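Local coordinates for protein manganese-dependent inorganic pyrophosphatase (Methanocaldococcus jannaschii, PDB 2EB0) that hydrolyses inorganic pyrophosphate to two phosphates as a manganese-dependent family II pyrophosphatase, with two manganese ions bound per subunit, at residues V266-V278 against K295-G307. Sequence-based numbering, arbitrary orientation.
Sequences VGNKEMFEKAFNV and KQVVPPLERAYNG
Met271 lies over one face of the Tyr305 ring, its CG 3.5 Å from the ring centroid in a CH-pi contact and its SD, 4.5 Å from it, in a Met-aromatic one. With CG anti to the backbone N (chi1 -166°) and bends at chi2 and chi3, the flexible thioether carries CE on to Tyr305 CA. Leu301 O sits at the ring's edge. The Phe276 ring receives Gln296 O at its edge, 3.4 Å from CE2, while Pro300 CG meets CE2 obliquely; Phe276 CD1 rests over the centre of the Phe272 ring. Within the DHHA2 domain, helix 269-275 and the C-terminal helix 293-306 pack beside the mixed sheet, axes 269-275 and 295-306 approaching to 8.6 Å at 116°. Two alanines let them come close, Ala275 CB meeting Ala304 CB at 3.8 Å; branched Leu301 presses CD1 tightly on Ala275 CB (3.5 Å). Lys274, exposed and extended, reaches toward the C-terminus, NZ donating to Ala304 O (3.2 Å) and forming a long salt bridge to Gly307 OXT. Tyr305 OH hydrogen-bonds to Asp247 OD1; an alanine here would probably leave Met271 without its aromatic platform and Asp247 without this partner. Asn268 caps helix 269-275, OD1 accepting from Met271 N.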
ATOM      1  N   VAL B 266      10.199  20.029 -19.887  1.00 26.34           N
ATOM      2  CA  VAL B 266       9.485  20.028 -21.155  1.00 25.75           C
ATOM      3  C   VAL B 266       7.973  19.904 -20.959  1.00 26.17           C
ATOM      4  O   VAL B 266       7.495  18.988 -20.275  1.00 22.43           O
ATOM      5  CB  VAL B 266       9.952  18.855 -22.040  1.00 33.60           C
ATOM      6  CG1 VAL B 266       9.505  19.078 -23.476  1.00 34.34           C
ATOM      7  CG2 VAL B 266      11.462  18.708 -21.955  1.00 36.72           C
ATOM      8  N   GLY B 267       7.222  20.820 -21.570  1.00 23.72           N
ATOM      9  CA  GLY B 267       5.773  20.788 -21.452  1.00 24.33           C
ATOM     10  C   GLY B 267       5.223  21.779 -20.439  1.00 27.14           C
ATOM     11  O   GLY B 267       5.421  22.988 -20.559  1.00 26.05           O
ATOM     12  N   ASN B 268       4.545  21.262 -19.420  1.00 37.29           N
ATOM     13  CA  ASN B 268       3.944  22.099 -18.391  1.00 38.52           C
ATOM     14  C   ASN B 268       4.957  22.702 -17.411  1.00 40.06           C
ATOM     15  O   ASN B 268       4.999  22.320 -16.239  1.00 41.46           O
ATOM     16  CB  ASN B 268       2.908  21.278 -17.619  1.00 35.18           C
ATOM     17  CG  ASN B 268       1.970  22.142 -16.816  1.00 34.11           C
ATOM     18  OD1 ASN B 268       2.359  23.194 -16.314  1.00 36.40           O
ATOM     19  ND2 ASN B 268       0.728  21.697 -16.673  1.00 32.53           N
ATOM     20  N   LYS B 269       5.757  23.657 -17.881  1.00 28.87           N
ATOM     21  CA  LYS B 269       6.758  24.298 -17.033  1.00 29.37           C
ATOM     22  C   LYS B 269       6.137  24.985 -15.823  1.00 30.20           C
ATOM     23  O   LYS B 269       6.737  25.029 -14.741  1.00 26.72           O
ATOM     24  CB  LYS B 269       7.577  25.306 -17.845  1.00 49.62           C
ATOM     25  CG  LYS B 269       8.460  24.648 -18.900  1.00 54.42           C
ATOM     26  CD  LYS B 269       9.346  25.647 -19.625  1.00 55.74           C
ATOM     27  CE  LYS B 269      10.237  24.944 -20.644  1.00 56.56           C
ATOM     28  NZ  LYS B 269      11.049  25.914 -21.440  1.00 58.03           N
ATOM     29  N   GLU B 270       4.930  25.511 -16.010  1.00 38.78           N
ATOM     30  CA  GLU B 270       4.205  26.202 -14.947  1.00 39.41           C
ATOM     31  C   GLU B 270       4.022  25.288 -13.741  1.00 36.01           C
ATOM     32  O   GLU B 270       4.319  25.669 -12.607  1.00 36.61           O
ATOM     33  CB  GLU B 270       2.824  26.653 -15.444  1.00 59.60           C
ATOM     34  CG  GLU B 270       2.818  27.305 -16.824  1.00 64.79           C
ATOM     35  CD  GLU B 270       3.126  26.320 -17.945  1.00 66.03           C
ATOM     36  OE1 GLU B 270       2.374  25.337 -18.100  1.00 65.69           O
ATOM     37  OE2 GLU B 270       4.121  26.527 -18.671  1.00 69.39           O
ATOM     38  N   MET B 271       3.530  24.078 -13.994  1.00 30.56           N
ATOM     39  CA  MET B 271       3.297  23.118 -12.926  1.00 27.96           C
ATOM     40  C   MET B 271       4.585  22.741 -12.204  1.00 25.96           C
ATOM     41  O   MET B 271       4.570  22.444 -11.011  1.00 26.53           O
ATOM     42  CB  MET B 271       2.627  21.861 -13.476  1.00 31.44           C
ATOM     43  CG  MET B 271       2.052  20.966 -12.385  1.00 31.58           C
ATOM     44  SD  MET B 271       0.841  21.806 -11.315  1.00 35.86           S
ATOM     45  CE  MET B 271      -0.703  21.299 -12.117  1.00 32.90           C
ATOM     46  N   PHE B 272       5.696  22.763 -12.935  1.00 27.20           N
ATOM     47  CA  PHE B 272       7.008  22.436 -12.385  1.00 25.33           C
ATOM     48  C   PHE B 272       7.460  23.556 -11.452  1.00 27.30           C
ATOM     49  O   PHE B 272       7.855  23.322 -10.303  1.00 27.09           O
ATOM     50  CB  PHE B 272       8.030  22.290 -13.515  1.00 16.88           C
ATOM     51  CG  PHE B 272       9.421  21.984 -13.036  1.00 16.48           C
ATOM     52  CD1 PHE B 272       9.835  20.670 -12.853  1.00 17.48           C
ATOM     53  CD2 PHE B 272      10.312  23.014 -12.750  1.00 16.42           C
ATOM     54  CE1 PHE B 272      11.120  20.380 -12.391  1.00 15.95           C
ATOM     55  CE2 PHE B 272      11.598  22.744 -12.286  1.00 14.24           C
ATOM     56  CZ  PHE B 272      12.003  21.418 -12.106  1.00 16.30           C
ATOM     57  N   GLU B 273       7.405  24.777 -11.970  1.00 29.24           N
ATOM     58  CA  GLU B 273       7.800  25.947 -11.207  1.00 31.20           C
ATOM     59  C   GLU B 273       6.972  26.051  -9.936  1.00 28.94           C
ATOM     60  O   GLU B 273       7.458  26.515  -8.912  1.00 29.05           O
ATOM     61  CB  GLU B 273       7.633  27.207 -12.056  1.00 34.92           C
ATOM     62  CG  GLU B 273       8.690  27.370 -13.132  1.00 36.83           C
ATOM     63  CD  GLU B 273       8.392  28.540 -14.057  1.00 38.82           C
ATOM     64  OE1 GLU B 273       9.334  29.047 -14.711  1.00 39.36           O
ATOM     65  OE2 GLU B 273       7.208  28.945 -14.135  1.00 36.95           O
ATOM     66  N   LYS B 274       5.717  25.621 -10.010  1.00 31.16           N
ATOM     67  CA  LYS B 274       4.840  25.657  -8.847  1.00 31.27           C
ATOM     68  C   LYS B 274       5.309  24.570  -7.881  1.00 31.43           C
ATOM     69  O   LYS B 274       5.436  24.790  -6.676  1.00 30.86           O
ATOM     70  CB  LYS B 274       3.391  25.389  -9.265  1.00 30.99           C
ATOM     71  CG  LYS B 274       2.420  25.309  -8.097  1.00 32.37           C
ATOM     72  CD  LYS B 274       1.051  24.803  -8.529  1.00 34.90           C
ATOM     73  CE  LYS B 274       0.168  24.521  -7.323  1.00 38.58           C
ATOM     74  NZ  LYS B 274      -1.074  23.765  -7.675  1.00 40.98           N
ATOM     75  N   ALA B 275       5.580  23.396  -8.433  1.00 27.56           N
ATOM     76  CA  ALA B 275       6.024  22.262  -7.642  1.00 26.33           C
ATOM     77  C   ALA B 275       7.316  22.540  -6.868  1.00 25.52           C
ATOM     78  O   ALA B 275       7.462  22.094  -5.732  1.00 26.07           O
ATOM     79  CB  ALA B 275       6.211  21.040  -8.559  1.00 19.53           C
ATOM     80  N   PHE B 276       8.238  23.293  -7.465  1.00 26.11           N
ATOM     81  CA  PHE B 276       9.513  23.555  -6.807  1.00 26.90           C
ATOM     82  C   PHE B 276       9.829  24.973  -6.355  1.00 26.71           C
ATOM     83  O   PHE B 276      11.000  25.318  -6.171  1.00 27.13           O
ATOM     84  CB  PHE B 276      10.655  23.028  -7.683  1.00 28.37           C
ATOM     85  CG  PHE B 276      10.562  21.558  -7.955  1.00 29.12           C
ATOM     86  CD1 PHE B 276       9.808  21.080  -9.025  1.00 27.09           C
ATOM     87  CD2 PHE B 276      11.153  20.642  -7.085  1.00 28.87           C
ATOM     88  CE1 PHE B 276       9.637  19.711  -9.221  1.00 29.81           C
ATOM     89  CE2 PHE B 276      10.990  19.270  -7.272  1.00 28.41           C
ATOM     90  CZ  PHE B 276      10.229  18.801  -8.341  1.00 29.87           C
ATOM     91  N   ASN B 277       8.797  25.787  -6.162  0.50 13.24           N
ATOM     92  CA  ASN B 277       8.988  27.157  -5.706  0.50 14.18           C
ATOM     93  C   ASN B 277      10.159  27.814  -6.414  0.50 15.30           C
ATOM     94  O   ASN B 277      10.989  28.457  -5.776  0.50 13.55           O
ATOM     95  CB  ASN B 277       9.252  27.189  -4.197  0.50 34.59           C
ATOM     96  CG  ASN B 277       8.093  26.654  -3.383  0.50 35.57           C
ATOM     97  OD1 ASN B 277       7.756  25.475  -3.455  0.50 34.85           O
ATOM     98  ND2 ASN B 277       7.476  27.525  -2.597  0.50 36.97           N
ATOM     99  N   VAL B 278      10.231  27.655  -7.732  1.00 33.34           N
ATOM    100  CA  VAL B 278      11.322  28.252  -8.492  1.00 36.66           C
ATOM    101  C   VAL B 278      10.961  28.457  -9.963  1.00 39.38           C
ATOM    102  O   VAL B 278      10.429  27.555 -10.613  1.00 39.75           O
ATOM    103  CB  VAL B 278      12.610  27.378  -8.393  1.00 34.41           C
ATOM    104  CG1 VAL B 278      12.359  25.999  -8.969  1.00 34.23           C
ATOM    105  CG2 VAL B 278      13.764  28.058  -9.111  1.00 34.10           C
ATOM    106  N   LYS B 295      11.808  10.645  -3.813  1.00 19.53           N
ATOM    107  CA  LYS B 295      11.677  11.381  -2.572  1.00 21.55           C
ATOM    108  C   LYS B 295      11.736  12.901  -2.692  1.00 21.01           C
ATOM    109  O   LYS B 295      11.176  13.610  -1.862  1.00 20.01           O
ATOM    110  CB  LYS B 295      12.748  10.896  -1.597  1.00 23.36           C
ATOM    111  CG  LYS B 295      12.624  11.437  -0.187  1.00 25.52           C
ATOM    112  CD  LYS B 295      13.535  10.665   0.753  1.00 27.07           C
ATOM    113  CE  LYS B 295      13.279  11.032   2.207  1.00 27.02           C
ATOM    114  NZ  LYS B 295      14.043  10.137   3.121  1.00 28.49           N
ATOM    115  N   GLN B 296      12.384  13.396  -3.738  1.00 20.37           N
ATOM    116  CA  GLN B 296      12.532  14.828  -3.912  1.00 19.63           C
ATOM    117  C   GLN B 296      11.850  15.422  -5.145  1.00 21.10           C
ATOM    118  O   GLN B 296      11.581  16.627  -5.183  1.00 18.79           O
ATOM    119  CB  GLN B 296      14.022  15.163  -3.928  1.00 19.31           C
ATOM    120  CG  GLN B 296      14.717  14.782  -2.628  1.00 21.84           C
ATOM    121  CD  GLN B 296      16.224  14.972  -2.680  1.00 19.67           C
ATOM    122  OE1 GLN B 296      16.938  14.174  -3.285  1.00 21.30           O
ATOM    123  NE2 GLN B 296      16.713  16.036  -2.049  1.00 17.57           N
ATOM    124  N   VAL B 297      11.555  14.593  -6.142  1.00 24.44           N
ATOM    125  CA  VAL B 297      10.930  15.096  -7.361  1.00 24.87           C
ATOM    126  C   VAL B 297       9.453  14.731  -7.526  1.00 25.68           C
ATOM    127  O   VAL B 297       8.628  15.584  -7.855  1.00 26.99           O
ATOM    128  CB  VAL B 297      11.704  14.616  -8.609  1.00 18.77           C
ATOM    129  CG1 VAL B 297      11.034  15.142  -9.870  1.00 18.11           C
ATOM    130  CG2 VAL B 297      13.150  15.081  -8.532  1.00 14.89           C
ATOM    131  N   VAL B 298       9.114  13.471  -7.300  1.00 24.98           N
ATOM    132  CA  VAL B 298       7.734  13.037  -7.451  1.00 26.25           C
ATOM    133  C   VAL B 298       6.759  13.662  -6.439  1.00 27.84           C
ATOM    134  O   VAL B 298       5.710  14.190  -6.821  1.00 29.85           O
ATOM    135  CB  VAL B 298       7.643  11.489  -7.382  1.00 23.53           C
ATOM    136  CG1 VAL B 298       6.195  11.030  -7.473  1.00 23.52           C
ATOM    137  CG2 VAL B 298       8.456  10.877  -8.519  1.00 22.23           C
ATOM    138  N   PRO B 299       7.105  13.644  -5.143  1.00 20.24           N
ATOM    139  CA  PRO B 299       6.212  14.213  -4.129  1.00 20.84           C
ATOM    140  C   PRO B 299       5.700  15.631  -4.370  1.00 21.04           C
ATOM    141  O   PRO B 299       4.491  15.861  -4.356  1.00 21.51           O
ATOM    142  CB  PRO B 299       7.031  14.093  -2.841  1.00 29.58           C
ATOM    143  CG  PRO B 299       7.861  12.872  -3.097  1.00 29.44           C
ATOM    144  CD  PRO B 299       8.316  13.092  -4.519  1.00 29.30           C
ATOM    145  N   PRO B 300       6.606  16.604  -4.584  1.00 25.52           N
ATOM    146  CA  PRO B 300       6.167  17.984  -4.819  1.00 25.80           C
ATOM    147  C   PRO B 300       5.460  18.162  -6.154  1.00 26.60           C
ATOM    148  O   PRO B 300       4.564  18.995  -6.288  1.00 26.49           O
ATOM    149  CB  PRO B 300       7.470  18.773  -4.750  1.00 31.06           C
ATOM    150  CG  PRO B 300       8.443  17.819  -5.343  1.00 31.79           C
ATOM    151  CD  PRO B 300       8.073  16.507  -4.670  1.00 29.09           C
ATOM    152  N   LEU B 301       5.865  17.363  -7.134  1.00 29.31           N
ATOM    153  CA  LEU B 301       5.285  17.430  -8.463  1.00 29.54           C
ATOM    154  C   LEU B 301       3.872  16.830  -8.491  1.00 30.35           C
ATOM    155  O   LEU B 301       2.943  17.450  -9.018  1.00 29.09           O
ATOM    156  CB  LEU B 301       6.200  16.716  -9.455  1.00 22.68           C
ATOM    157  CG  LEU B 301       6.119  17.132 -10.920  1.00 26.00           C
ATOM    158  CD1 LEU B 301       6.430  18.633 -11.067  1.00 25.09           C
ATOM    159  CD2 LEU B 301       7.133  16.297 -11.721  1.00 25.60           C
ATOM    160  N   GLU B 302       3.692  15.636  -7.931  1.00 22.26           N
ATOM    161  CA  GLU B 302       2.349  15.059  -7.931  1.00 25.15           C
ATOM    162  C   GLU B 302       1.428  15.840  -7.003  1.00 25.35           C
ATOM    163  O   GLU B 302       0.220  15.875  -7.213  1.00 25.06           O
ATOM    164  CB  GLU B 302       2.350  13.591  -7.511  1.00 31.57           C
ATOM    165  CG  GLU B 302       0.941  13.049  -7.315  1.00 33.94           C
ATOM    166  CD  GLU B 302       0.900  11.550  -7.095  1.00 35.95           C
ATOM    167  OE1 GLU B 302       1.753  11.033  -6.341  1.00 35.56           O
ATOM    168  OE2 GLU B 302       0.003  10.893  -7.673  1.00 34.56           O
ATOM    169  N   ARG B 303       1.991  16.458  -5.970  1.00 25.10           N
ATOM    170  CA  ARG B 303       1.175  17.240  -5.059  1.00 26.86           C
ATOM    171  C   ARG B 303       0.709  18.492  -5.776  1.00 26.03           C
ATOM    172  O   ARG B 303      -0.425  18.927  -5.596  1.00 26.18           O
ATOM    173  CB  ARG B 303       1.950  17.616  -3.795  1.00 54.99           C
ATOM    174  CG  ARG B 303       1.839  16.584  -2.685  1.00 59.84           C
ATOM    175  CD  ARG B 303       2.143  17.207  -1.331  1.00 64.80           C
ATOM    176  NE  ARG B 303       3.524  17.668  -1.245  1.00 68.38           N
ATOM    177  CZ  ARG B 303       4.571  16.862  -1.099  1.00 71.22           C
ATOM    178  NH1 ARG B 303       4.393  15.548  -1.017  1.00 71.31           N
ATOM    179  NH2 ARG B 303       5.798  17.370  -1.041  1.00 69.36           N
ATOM    180  N   ALA B 304       1.582  19.066  -6.596  1.00 28.83           N
ATOM    181  CA  ALA B 304       1.227  20.262  -7.351  1.00 29.70           C
ATOM    182  C   ALA B 304       0.098  19.937  -8.328  1.00 30.24           C
ATOM    183  O   ALA B 304      -0.880  20.671  -8.424  1.00 30.22           O
ATOM    184  CB  ALA B 304       2.439  20.789  -8.113  1.00 25.97           C
ATOM    185  N   TYR B 305       0.234  18.824  -9.043  1.00 32.43           N
ATOM    186  CA  TYR B 305      -0.772  18.418 -10.013  1.00 33.92           C
ATOM    187  C   TYR B 305      -2.167  18.179  -9.459  1.00 36.27           C
ATOM    188  O   TYR B 305      -3.140  18.719  -9.984  1.00 36.39           O
ATOM    189  CB  TYR B 305      -0.333  17.158 -10.751  1.00 32.32           C
ATOM    190  CG  TYR B 305       0.381  17.434 -12.045  1.00 30.66           C
ATOM    191  CD1 TYR B 305       1.761  17.604 -12.078  1.00 30.30           C
ATOM    192  CD2 TYR B 305      -0.325  17.527 -13.241  1.00 31.34           C
ATOM    193  CE1 TYR B 305       2.426  17.855 -13.273  1.00 30.73           C
ATOM    194  CE2 TYR B 305       0.330  17.784 -14.447  1.00 30.58           C
ATOM    195  CZ  TYR B 305       1.706  17.944 -14.454  1.00 28.35           C
ATOM    196  OH  TYR B 305       2.363  18.181 -15.638  1.00 29.44           O
ATOM    197  N   ASN B 306      -2.288  17.362  -8.418  1.00 39.07           N
ATOM    198  CA  ASN B 306      -3.614  17.101  -7.888  1.00 41.94           C
ATOM    199  C   ASN B 306      -4.034  18.150  -6.867  1.00 42.89           C
ATOM    200  O   ASN B 306      -5.223  18.334  -6.604  1.00 46.28           O
ATOM    201  CB  ASN B 306      -3.705  15.684  -7.296  1.00 40.18           C
ATOM    202  CG  ASN B 306      -2.848  15.502  -6.077  1.00 38.13           C
ATOM    203  OD1 ASN B 306      -2.666  16.427  -5.296  1.00 36.84           O
ATOM    204  ND2 ASN B 306      -2.335  14.292  -5.888  1.00 38.13           N
ATOM    205  N   GLY B 307      -3.053  18.845  -6.306  1.00 74.22           N
ATOM    206  CA  GLY B 307      -3.351  19.875  -5.334  1.00 77.09           C
ATOM    207  C   GLY B 307      -4.238  20.925  -5.969  1.00 78.04           C
ATOM    208  O   GLY B 307      -5.292  21.252  -5.380  1.00 81.43           O
ATOM    209  OXT GLY B 307      -3.879  21.419  -7.060  1.00 73.98           O
TER